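Local coordinates for protein hydrogenase maturation factor (Thermoanaerobacter tengcongensis, PDB 3VTH) that probably transfers the carbamoyl group of carbamoyl phosphate, at the cost of ATP, to the C-terminal cysteine of HypE during maturation of [NiFe]-hydrogenases, at residues Pro141-Glu147 against Arg360-Ile366; Ile548-Tyr552 against Arg611-Glu617; Ala11-Phe17 against Glu79-Val85. All blocks are in the same frame, centred on the assembly; numbering follows the deposited sequence.

From the N terminus, contact 3 closes first: strand 10-17 meets strand 76-85 after a loop of two helices and the hairpin 39-45/48-55, all within the acylphosphatase-like part. The chain then enters the zinc-finger region, where residues 141-147 are later met by residues 360-366; the 212 residues between them include the second zinc site and much of the ten-stranded sheet, so contact 1 ties the fingers to the Telomere recombination (YrdC-like) part. Contact 2 closes a short, largely helical excursion in the Kae1-like part. The three loops follow in series, neither nested nor crossed. The centres of contacts 2 and 3 lie about 59 Å apart, on opposite sides of the chain's centre.

Contact 1 of 3, residues Pro141-Glu147 against Arg360-Ile366; sequences PRFSIIE and RDIVNRI
The Phe143 ring is overlapped by the CB of Asn364, which sits over one face, 3.8 Å from the ring centroid and displaced toward the rim: a CH-pi contact. Ile366 adds its CD1 at 4.0 Å from Phe143 CD1. Next to the ring the backbones lock together. Ser144 O accepts two bonds, from Val363 N at 2.8 Å and from Asn364 N at 3.0 Å; the first is bent at its hydrogen (135°), the second nearly straight (169°). Asn364 O, buried and with no hydrogen-bond partner, is met by the CA of Ser144 at 3.5 Å. Val363 spreads its branches over the carbonyls that follow, CG2 against Ile145 O and CG1 against Ile146 O. At the other end Arg360 bends at chi3 (56°), bringing its guanidinium under Pro141, whose CG lies over one face with NH1 3.7 Å away. Asp110 takes the Ser144 hydroxyl, and Lys159 pairs with Glu147. The short 3-10 turn 143-145, just past the zinc ligand Cys139, thus lies against the loop joining strands 354-358 and 370-374, with Leu449 of helix 433-449 also touching Phe143.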
# COMPACT_ATOMS: atom_id res chain seq x y z
N PRO A 141 1.50 -16.88 6.80
CA PRO A 141 0.45 -15.94 7.17
C PRO A 141 0.55 -15.55 8.63
O PRO A 141 0.98 -16.37 9.47
CB PRO A 141 -0.84 -16.74 6.94
CG PRO A 141 -0.45 -18.14 6.91
CD PRO A 141 0.95 -18.18 6.38
N ARG A 142 0.20 -14.30 8.91
CA ARG A 142 0.13 -13.80 10.27
C ARG A 142 -1.19 -13.04 10.36
O ARG A 142 -2.22 -13.63 10.65
CB ARG A 142 1.35 -12.93 10.63
CG ARG A 142 2.70 -13.70 10.74
CD ARG A 142 2.69 -14.78 11.84
NE ARG A 142 4.03 -15.36 11.98
CZ ARG A 142 4.50 -16.39 11.29
NH1 ARG A 142 3.74 -16.99 10.38
NH2 ARG A 142 5.74 -16.82 11.49
N PHE A 143 -1.16 -11.74 10.07
CA PHE A 143 -2.37 -10.91 10.07
C PHE A 143 -3.60 -11.61 9.50
O PHE A 143 -4.66 -11.67 10.16
CB PHE A 143 -2.13 -9.60 9.30
CG PHE A 143 -3.35 -8.75 9.18
CD1 PHE A 143 -3.89 -8.47 7.94
CD2 PHE A 143 -3.99 -8.27 10.32
CE1 PHE A 143 -5.05 -7.67 7.83
CE2 PHE A 143 -5.16 -7.47 10.22
CZ PHE A 143 -5.68 -7.18 8.98
N SER A 144 -3.47 -12.17 8.30
CA SER A 144 -4.61 -12.79 7.62
C SER A 144 -5.32 -13.87 8.45
O SER A 144 -6.52 -14.07 8.26
CB SER A 144 -4.21 -13.39 6.27
OG SER A 144 -3.17 -14.35 6.45
N ILE A 145 -4.61 -14.56 9.34
CA ILE A 145 -5.23 -15.64 10.11
C ILE A 145 -5.35 -15.38 11.62
O ILE A 145 -5.76 -16.26 12.36
CB ILE A 145 -4.53 -17.00 9.87
CG1 ILE A 145 -3.08 -16.96 10.38
CG2 ILE A 145 -4.61 -17.38 8.34
CD1 ILE A 145 -2.45 -18.34 10.44
N ILE A 146 -5.02 -14.17 12.05
CA ILE A 146 -5.02 -13.82 13.49
C ILE A 146 -6.38 -13.23 13.88
O ILE A 146 -6.84 -12.27 13.28
CB ILE A 146 -3.83 -12.88 13.84
CG1 ILE A 146 -2.50 -13.66 13.82
CG2 ILE A 146 -4.01 -12.19 15.23
CD1 ILE A 146 -1.23 -12.77 13.75
N GLU A 147 -7.02 -13.82 14.90
CA GLU A 147 -8.31 -13.36 15.37
C GLU A 147 -8.20 -12.37 16.52
O GLU A 147 -9.09 -11.56 16.74
CB GLU A 147 -9.17 -14.53 15.84
CG GLU A 147 -9.36 -15.64 14.82
CD GLU A 147 -10.14 -16.81 15.38
OE1 GLU A 147 -10.30 -16.90 16.62
OE2 GLU A 147 -10.60 -17.65 14.59
N ARG A 360 -8.18 -23.60 5.34
CA ARG A 360 -7.67 -22.70 6.38
C ARG A 360 -8.42 -21.37 6.28
O ARG A 360 -8.26 -20.64 5.30
CB ARG A 360 -6.15 -22.48 6.27
CG ARG A 360 -5.55 -21.59 7.41
CD ARG A 360 -4.02 -21.40 7.31
NE ARG A 360 -3.62 -20.85 6.01
CZ ARG A 360 -2.40 -20.98 5.48
NH1 ARG A 360 -1.46 -21.64 6.13
NH2 ARG A 360 -2.13 -20.45 4.29
N ASP A 361 -9.23 -21.06 7.28
CA ASP A 361 -9.99 -19.79 7.28
C ASP A 361 -9.10 -18.57 7.10
O ASP A 361 -8.02 -18.47 7.69
CB ASP A 361 -10.80 -19.61 8.56
CG ASP A 361 -12.00 -20.54 8.63
OD1 ASP A 361 -12.72 -20.46 9.64
OD2 ASP A 361 -12.23 -21.34 7.68
N ILE A 362 -9.54 -17.65 6.25
CA ILE A 362 -8.92 -16.33 6.16
C ILE A 362 -9.77 -15.46 7.06
O ILE A 362 -10.98 -15.31 6.82
CB ILE A 362 -8.90 -15.77 4.71
CG1 ILE A 362 -8.01 -16.65 3.82
CG2 ILE A 362 -8.43 -14.27 4.70
CD1 ILE A 362 -8.14 -16.34 2.29
N VAL A 363 -9.16 -14.94 8.12
CA VAL A 363 -9.86 -14.08 9.06
C VAL A 363 -9.94 -12.65 8.54
O VAL A 363 -10.99 -12.02 8.59
CB VAL A 363 -9.19 -14.11 10.47
CG1 VAL A 363 -9.94 -13.20 11.43
CG2 VAL A 363 -9.15 -15.58 11.00
N ASN A 364 -8.80 -12.15 8.07
CA ASN A 364 -8.69 -10.78 7.62
C ASN A 364 -8.21 -10.77 6.18
O ASN A 364 -7.05 -11.04 5.90
CB ASN A 364 -7.70 -10.01 8.52
CG ASN A 364 -8.09 -10.09 10.01
OD1 ASN A 364 -7.33 -10.63 10.83
ND2 ASN A 364 -9.27 -9.60 10.34
N ARG A 365 -9.10 -10.45 5.24
CA ARG A 365 -8.69 -10.45 3.83
C ARG A 365 -7.76 -9.25 3.61
O ARG A 365 -7.83 -8.27 4.36
CB ARG A 365 -9.92 -10.37 2.91
CG ARG A 365 -10.40 -8.95 2.63
CD ARG A 365 -11.75 -9.00 2.00
NE ARG A 365 -12.79 -9.29 2.97
CZ ARG A 365 -13.99 -9.76 2.65
NH1 ARG A 365 -14.28 -10.03 1.38
NH2 ARG A 365 -14.88 -10.00 3.60
N ILE A 366 -6.88 -9.35 2.61
CA ILE A 366 -5.92 -8.28 2.34
C ILE A 366 -5.37 -8.42 0.92
O ILE A 366 -4.95 -9.49 0.51
CB ILE A 366 -4.77 -8.25 3.41
CG1 ILE A 366 -3.79 -7.10 3.18
CG2 ILE A 366 -4.02 -9.61 3.49
CD1 ILE A 366 -2.93 -6.71 4.45

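Contact 2 of 3, residues Ile548-Tyr552 against Arg611-Glu617; sequences IKKIY and RKEVLFE
Ile551 packs its side chain against the 611-617 loop. Its CB approaches the carbonyl oxygen of Lys612; CG1, set between the backbone N and the carbonyl carbon (chi1 71°), comes down to 3.4 Å from Lys612 O. The terminal CD1 runs on to 3.6 Å from Arg611 O, a buried oxygen with no hydrogen-bond partner. The other branch, CG2, turns to Val614 and meets its CG2 at 4.0 Å, the two side chains crossing at about a right angle. Ala620 of helix 619-626 and Ala606 of helix 597-607 also touch Ile551.

Two backbone bonds hold the loop beside the break between helices 546-549 and 551-559. Val614 N gives its hydrogen to Lys549 O at 2.8 Å, in the carbonyl plane, and Tyr552 N reaches Lys612 O at 3.3 Å. That same Lys612 oxygen lies in plane at the edge of the Tyr552 ring, while the Lys612 amine takes a place over a face, NZ 4.9 Å from the centroid in a cation-pi contact. Lys550 and Glu613 run side by side, pointing the same way; Lys550 NZ and Glu613 OE2 form a long salt bridge of 3.9 Å, and the amine also donates to Tyr552 OH, a hydroxyl shared with Glu577.

At the far end Glu617 bends at chi2 (86°), laying its carboxylate against Ile548, with OE1 3.2 Å from Ile548 CG2. Arg599 is a weak, long ion-pair partner of that oxygen. Glu617 touches the bound nucleotide analogue AP2, so this end of the loop contributes to the nucleotide pocket of the Kae1-like domain, which belongs to the actin-ATPase clan.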
# COMPACT_ATOMS: atom_id res chain seq x y z
N ILE A 548 -14.42 13.22 -15.90
CA ILE A 548 -13.44 12.25 -15.41
C ILE A 548 -13.08 11.23 -16.51
O ILE A 548 -11.89 11.02 -16.79
CB ILE A 548 -13.94 11.50 -14.12
CG1 ILE A 548 -14.06 12.46 -12.91
CG2 ILE A 548 -13.09 10.25 -13.81
CD1 ILE A 548 -12.89 13.42 -12.68
N LYS A 549 -14.09 10.63 -17.13
CA LYS A 549 -13.86 9.63 -18.18
C LYS A 549 -13.91 10.15 -19.63
O LYS A 549 -13.18 9.65 -20.49
CB LYS A 549 -14.77 8.40 -17.98
CG LYS A 549 -14.26 7.49 -16.83
CD LYS A 549 -15.36 6.63 -16.19
CE LYS A 549 -16.04 5.72 -17.22
NZ LYS A 549 -16.90 4.70 -16.56
N LYS A 550 -14.76 11.13 -19.90
CA LYS A 550 -14.78 11.78 -21.22
C LYS A 550 -13.85 13.00 -21.20
O LYS A 550 -14.30 14.14 -21.08
CB LYS A 550 -16.21 12.15 -21.63
CG LYS A 550 -17.12 10.95 -21.87
CD LYS A 550 -18.25 11.28 -22.82
CE LYS A 550 -18.84 10.03 -23.44
NZ LYS A 550 -19.18 10.25 -24.89
N ILE A 551 -12.55 12.74 -21.32
CA ILE A 551 -11.54 13.77 -21.07
C ILE A 551 -11.46 14.87 -22.13
O ILE A 551 -10.86 15.91 -21.87
CB ILE A 551 -10.13 13.18 -20.80
CG1 ILE A 551 -9.51 12.58 -22.06
CG2 ILE A 551 -10.17 12.16 -19.64
CD1 ILE A 551 -8.05 12.15 -21.87
N TYR A 552 -12.05 14.66 -23.30
CA TYR A 552 -12.13 15.76 -24.26
C TYR A 552 -12.98 16.91 -23.68
O TYR A 552 -12.76 18.06 -24.02
CB TYR A 552 -12.65 15.31 -25.63
CG TYR A 552 -14.05 14.73 -25.61
CD1 TYR A 552 -14.26 13.37 -25.36
CD2 TYR A 552 -15.16 15.54 -25.86
CE1 TYR A 552 -15.55 12.83 -25.35
CE2 TYR A 552 -16.45 15.01 -25.86
CZ TYR A 552 -16.64 13.67 -25.60
OH TYR A 552 -17.91 13.15 -25.58
N ARG A 611 -5.66 10.00 -26.02
CA ARG A 611 -6.96 9.39 -25.76
C ARG A 611 -8.02 10.49 -25.72
O ARG A 611 -7.71 11.62 -25.37
CB ARG A 611 -6.96 8.64 -24.41
CG ARG A 611 -6.59 7.17 -24.54
CD ARG A 611 -6.70 6.42 -23.22
NE ARG A 611 -6.57 4.98 -23.46
CZ ARG A 611 -7.58 4.12 -23.49
NH1 ARG A 611 -8.83 4.54 -23.28
NH2 ARG A 611 -7.36 2.84 -23.72
N LYS A 612 -9.27 10.17 -26.06
CA LYS A 612 -10.36 11.13 -25.85
C LYS A 612 -11.25 10.68 -24.71
O LYS A 612 -11.95 11.49 -24.10
CB LYS A 612 -11.19 11.35 -27.12
CG LYS A 612 -10.40 11.86 -28.33
CD LYS A 612 -11.03 13.13 -28.94
CE LYS A 612 -12.37 12.85 -29.61
NZ LYS A 612 -13.07 14.13 -29.98
N GLU A 613 -11.22 9.38 -24.43
CA GLU A 613 -12.00 8.79 -23.35
C GLU A 613 -11.15 7.77 -22.61
O GLU A 613 -10.32 7.09 -23.20
CB GLU A 613 -13.27 8.13 -23.89
CG GLU A 613 -14.06 9.03 -24.86
CD GLU A 613 -15.43 8.48 -25.22
OE1 GLU A 613 -15.81 8.57 -26.40
OE2 GLU A 613 -16.13 7.95 -24.32
N VAL A 614 -11.35 7.68 -21.30
CA VAL A 614 -10.60 6.75 -20.46
C VAL A 614 -11.52 5.79 -19.70
O VAL A 614 -12.69 6.09 -19.44
CB VAL A 614 -9.65 7.48 -19.47
CG1 VAL A 614 -8.60 8.34 -20.23
CG2 VAL A 614 -10.43 8.32 -18.47
N LEU A 615 -10.96 4.62 -19.36
CA LEU A 615 -11.71 3.54 -18.72
C LEU A 615 -11.59 3.62 -17.21
O LEU A 615 -12.45 3.14 -16.49
CB LEU A 615 -11.25 2.18 -19.25
CG LEU A 615 -11.41 1.99 -20.77
CD1 LEU A 615 -10.85 0.65 -21.29
CD2 LEU A 615 -12.88 2.14 -21.19
N PHE A 616 -10.50 4.24 -16.74
CA PHE A 616 -10.27 4.43 -15.32
C PHE A 616 -9.58 5.76 -15.07
O PHE A 616 -8.86 6.27 -15.93
CB PHE A 616 -9.48 3.26 -14.70
CG PHE A 616 -8.10 3.06 -15.29
CD1 PHE A 616 -7.91 2.24 -16.40
CD2 PHE A 616 -6.98 3.65 -14.71
CE1 PHE A 616 -6.64 2.04 -16.93
CE2 PHE A 616 -5.69 3.45 -15.24
CZ PHE A 616 -5.53 2.65 -16.36
N GLU A 617 -9.80 6.32 -13.89
CA GLU A 617 -9.25 7.61 -13.49
C GLU A 617 -7.72 7.55 -13.52
O GLU A 617 -7.11 6.67 -12.93
CB GLU A 617 -9.77 7.94 -12.08
CG GLU A 617 -9.31 9.27 -11.47
CD GLU A 617 -10.17 10.46 -11.85
OE1 GLU A 617 -10.10 10.91 -13.02
OE2 GLU A 617 -10.91 10.97 -10.97

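Contact 3 of 3, residues Ala11-Phe17 against Glu79-Val85; sequences ARQINIF and EIQVREV
Ile14, Ile16, Ile80 and Val82 form the apolar centre, all on one face of the sheet, each lying alongside its partner across the strands. Ile14 touches both neighbours on the other strand: its CG2 is 3.9 Å from Ile80 CG2, its CG1 4.0 Å from Val82 CG2. Phe63 and Ile67 of helix 57-69 cover this face against Ile14 and Ile16.

Along the backbones the antiparallel ladder is regular in its middle. Gln13 with Arg83 and Asn15 with Gln81 are hydrogen-bonded pairs, bonded both ways; Ile14 with Val82 and Ile16 with Ile80 are non-hydrogen-bonded pairs between and beside them.

The opposite face carries a row of polar side chains beside Phe17. Gln81 meets Phe17 at the ring edge, CD 3.4 Å from Phe17 CE1, and passes a chain of bonds along its own strand: its NE2 donates to Glu79 OE1 at 2.9 Å, its OE1 accepts from Arg83 NH1 at 2.9 Å. A water donating to Gln13 O lies in the guanidinium plane of Arg83 and accepts from NH1 at 3.0 Å, bridging the strands. Back on the isoleucine face, Arg12 bends at chi2 (-66°), which returns NH1 to its neighbour's carbonyl, Ala11 O, and sets the guanidinium face under Glu84 CB.

Strand 76-85 is the sheet's edge and 10-17 its inner neighbour; with the order 4-1-3-2-5 and helices on one face, this is the ferredoxin-like alpha/beta sandwich of acylphosphatases.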
# COMPACT_ATOMS: atom_id res chain seq x y z
N ALA A 11 18.28 -10.72 39.35
CA ALA A 11 17.09 -10.92 38.54
C ALA A 11 16.75 -9.67 37.74
O ALA A 11 16.89 -8.55 38.22
CB ALA A 11 15.91 -11.35 39.41
N ARG A 12 16.31 -9.87 36.50
CA ARG A 12 15.85 -8.77 35.67
C ARG A 12 14.50 -9.09 35.05
O ARG A 12 14.27 -10.21 34.63
CB ARG A 12 16.86 -8.49 34.54
CG ARG A 12 18.20 -7.98 35.00
CD ARG A 12 18.11 -6.62 35.62
NE ARG A 12 19.43 -6.12 36.00
CZ ARG A 12 20.03 -6.39 37.15
NH1 ARG A 12 19.44 -7.15 38.07
NH2 ARG A 12 21.24 -5.89 37.39
N GLN A 13 13.62 -8.10 35.01
CA GLN A 13 12.40 -8.22 34.22
C GLN A 13 12.62 -7.41 32.95
O GLN A 13 13.09 -6.27 33.01
CB GLN A 13 11.20 -7.69 35.00
CG GLN A 13 9.92 -7.60 34.19
CD GLN A 13 8.91 -6.72 34.88
OE1 GLN A 13 8.79 -6.75 36.11
NE2 GLN A 13 8.19 -5.92 34.11
N ILE A 14 12.31 -8.02 31.80
CA ILE A 14 12.53 -7.42 30.49
C ILE A 14 11.23 -7.43 29.68
O ILE A 14 10.62 -8.47 29.49
CB ILE A 14 13.68 -8.14 29.72
CG1 ILE A 14 14.98 -8.15 30.54
CG2 ILE A 14 13.91 -7.48 28.34
CD1 ILE A 14 15.99 -9.23 30.13
N ASN A 15 10.81 -6.26 29.22
CA ASN A 15 9.63 -6.14 28.35
C ASN A 15 10.07 -5.63 27.00
O ASN A 15 10.84 -4.67 26.90
CB ASN A 15 8.61 -5.17 28.95
CG ASN A 15 8.02 -5.67 30.23
OD1 ASN A 15 7.03 -6.40 30.22
ND2 ASN A 15 8.64 -5.32 31.34
N ILE A 16 9.60 -6.30 25.95
CA ILE A 16 9.97 -5.94 24.60
C ILE A 16 8.70 -5.58 23.82
O ILE A 16 7.70 -6.29 23.90
CB ILE A 16 10.74 -7.08 23.91
CG1 ILE A 16 11.85 -7.61 24.86
CG2 ILE A 16 11.28 -6.63 22.51
CD1 ILE A 16 12.83 -8.53 24.23
N PHE A 17 8.76 -4.46 23.10
CA PHE A 17 7.60 -3.89 22.43
C PHE A 17 7.85 -3.74 20.93
O PHE A 17 8.98 -3.54 20.51
CB PHE A 17 7.28 -2.50 23.02
CG PHE A 17 7.07 -2.51 24.51
CD1 PHE A 17 8.06 -2.06 25.37
CD2 PHE A 17 5.88 -2.97 25.05
CE1 PHE A 17 7.87 -2.06 26.76
CE2 PHE A 17 5.67 -2.98 26.44
CZ PHE A 17 6.67 -2.53 27.30
N GLU A 79 11.06 -0.96 21.39
CA GLU A 79 11.51 -0.65 22.76
C GLU A 79 11.80 -1.91 23.57
O GLU A 79 11.06 -2.91 23.48
CB GLU A 79 10.50 0.24 23.51
CG GLU A 79 10.94 0.66 24.93
CD GLU A 79 9.89 1.50 25.66
OE1 GLU A 79 10.23 2.08 26.71
OE2 GLU A 79 8.73 1.58 25.19
N ILE A 80 12.88 -1.84 24.35
CA ILE A 80 13.24 -2.87 25.32
C ILE A 80 13.34 -2.19 26.69
O ILE A 80 14.07 -1.22 26.84
CB ILE A 80 14.61 -3.54 24.96
CG1 ILE A 80 14.53 -4.30 23.63
CG2 ILE A 80 15.08 -4.48 26.08
CD1 ILE A 80 15.88 -4.79 23.08
N GLN A 81 12.58 -2.68 27.67
CA GLN A 81 12.65 -2.12 29.03
C GLN A 81 13.25 -3.18 29.93
O GLN A 81 12.86 -4.34 29.87
CB GLN A 81 11.27 -1.71 29.56
CG GLN A 81 10.60 -0.55 28.81
CD GLN A 81 9.21 -0.23 29.34
OE1 GLN A 81 8.63 -0.97 30.14
NE2 GLN A 81 8.66 0.89 28.88
N VAL A 82 14.20 -2.78 30.76
CA VAL A 82 14.89 -3.71 31.66
C VAL A 82 14.80 -3.15 33.07
O VAL A 82 15.14 -1.99 33.31
CB VAL A 82 16.37 -3.89 31.22
CG1 VAL A 82 17.17 -4.74 32.23
CG2 VAL A 82 16.45 -4.46 29.80
N ARG A 83 14.34 -3.98 34.01
CA ARG A 83 14.18 -3.58 35.41
C ARG A 83 14.87 -4.59 36.33
O ARG A 83 14.80 -5.79 36.08
CB ARG A 83 12.70 -3.54 35.80
CG ARG A 83 11.85 -2.44 35.15
CD ARG A 83 10.37 -2.85 35.21
NE ARG A 83 9.43 -1.75 34.97
CZ ARG A 83 8.84 -1.48 33.81
NH1 ARG A 83 9.10 -2.20 32.73
NH2 ARG A 83 7.99 -0.46 33.72
N GLU A 84 15.51 -4.09 37.38
CA GLU A 84 16.03 -4.91 38.48
C GLU A 84 14.85 -5.37 39.35
O GLU A 84 14.03 -4.56 39.76
CB GLU A 84 17.00 -4.08 39.34
CG GLU A 84 17.59 -4.83 40.55
CD GLU A 84 18.11 -3.92 41.70
OE1 GLU A 84 17.78 -2.70 41.76
OE2 GLU A 84 18.85 -4.44 42.56
N VAL A 85 14.74 -6.68 39.58
CA VAL A 85 13.67 -7.22 40.43
C VAL A 85 14.28 -8.18 41.44
O VAL A 85 15.45 -8.53 41.31
CB VAL A 85 12.55 -7.95 39.61
CG1 VAL A 85 11.79 -6.96 38.73
CG2 VAL A 85 13.11 -9.12 38.78
O HOH W 1 18.12 -8.72 41.52
O HOH W 2 11.17 -4.37 32.26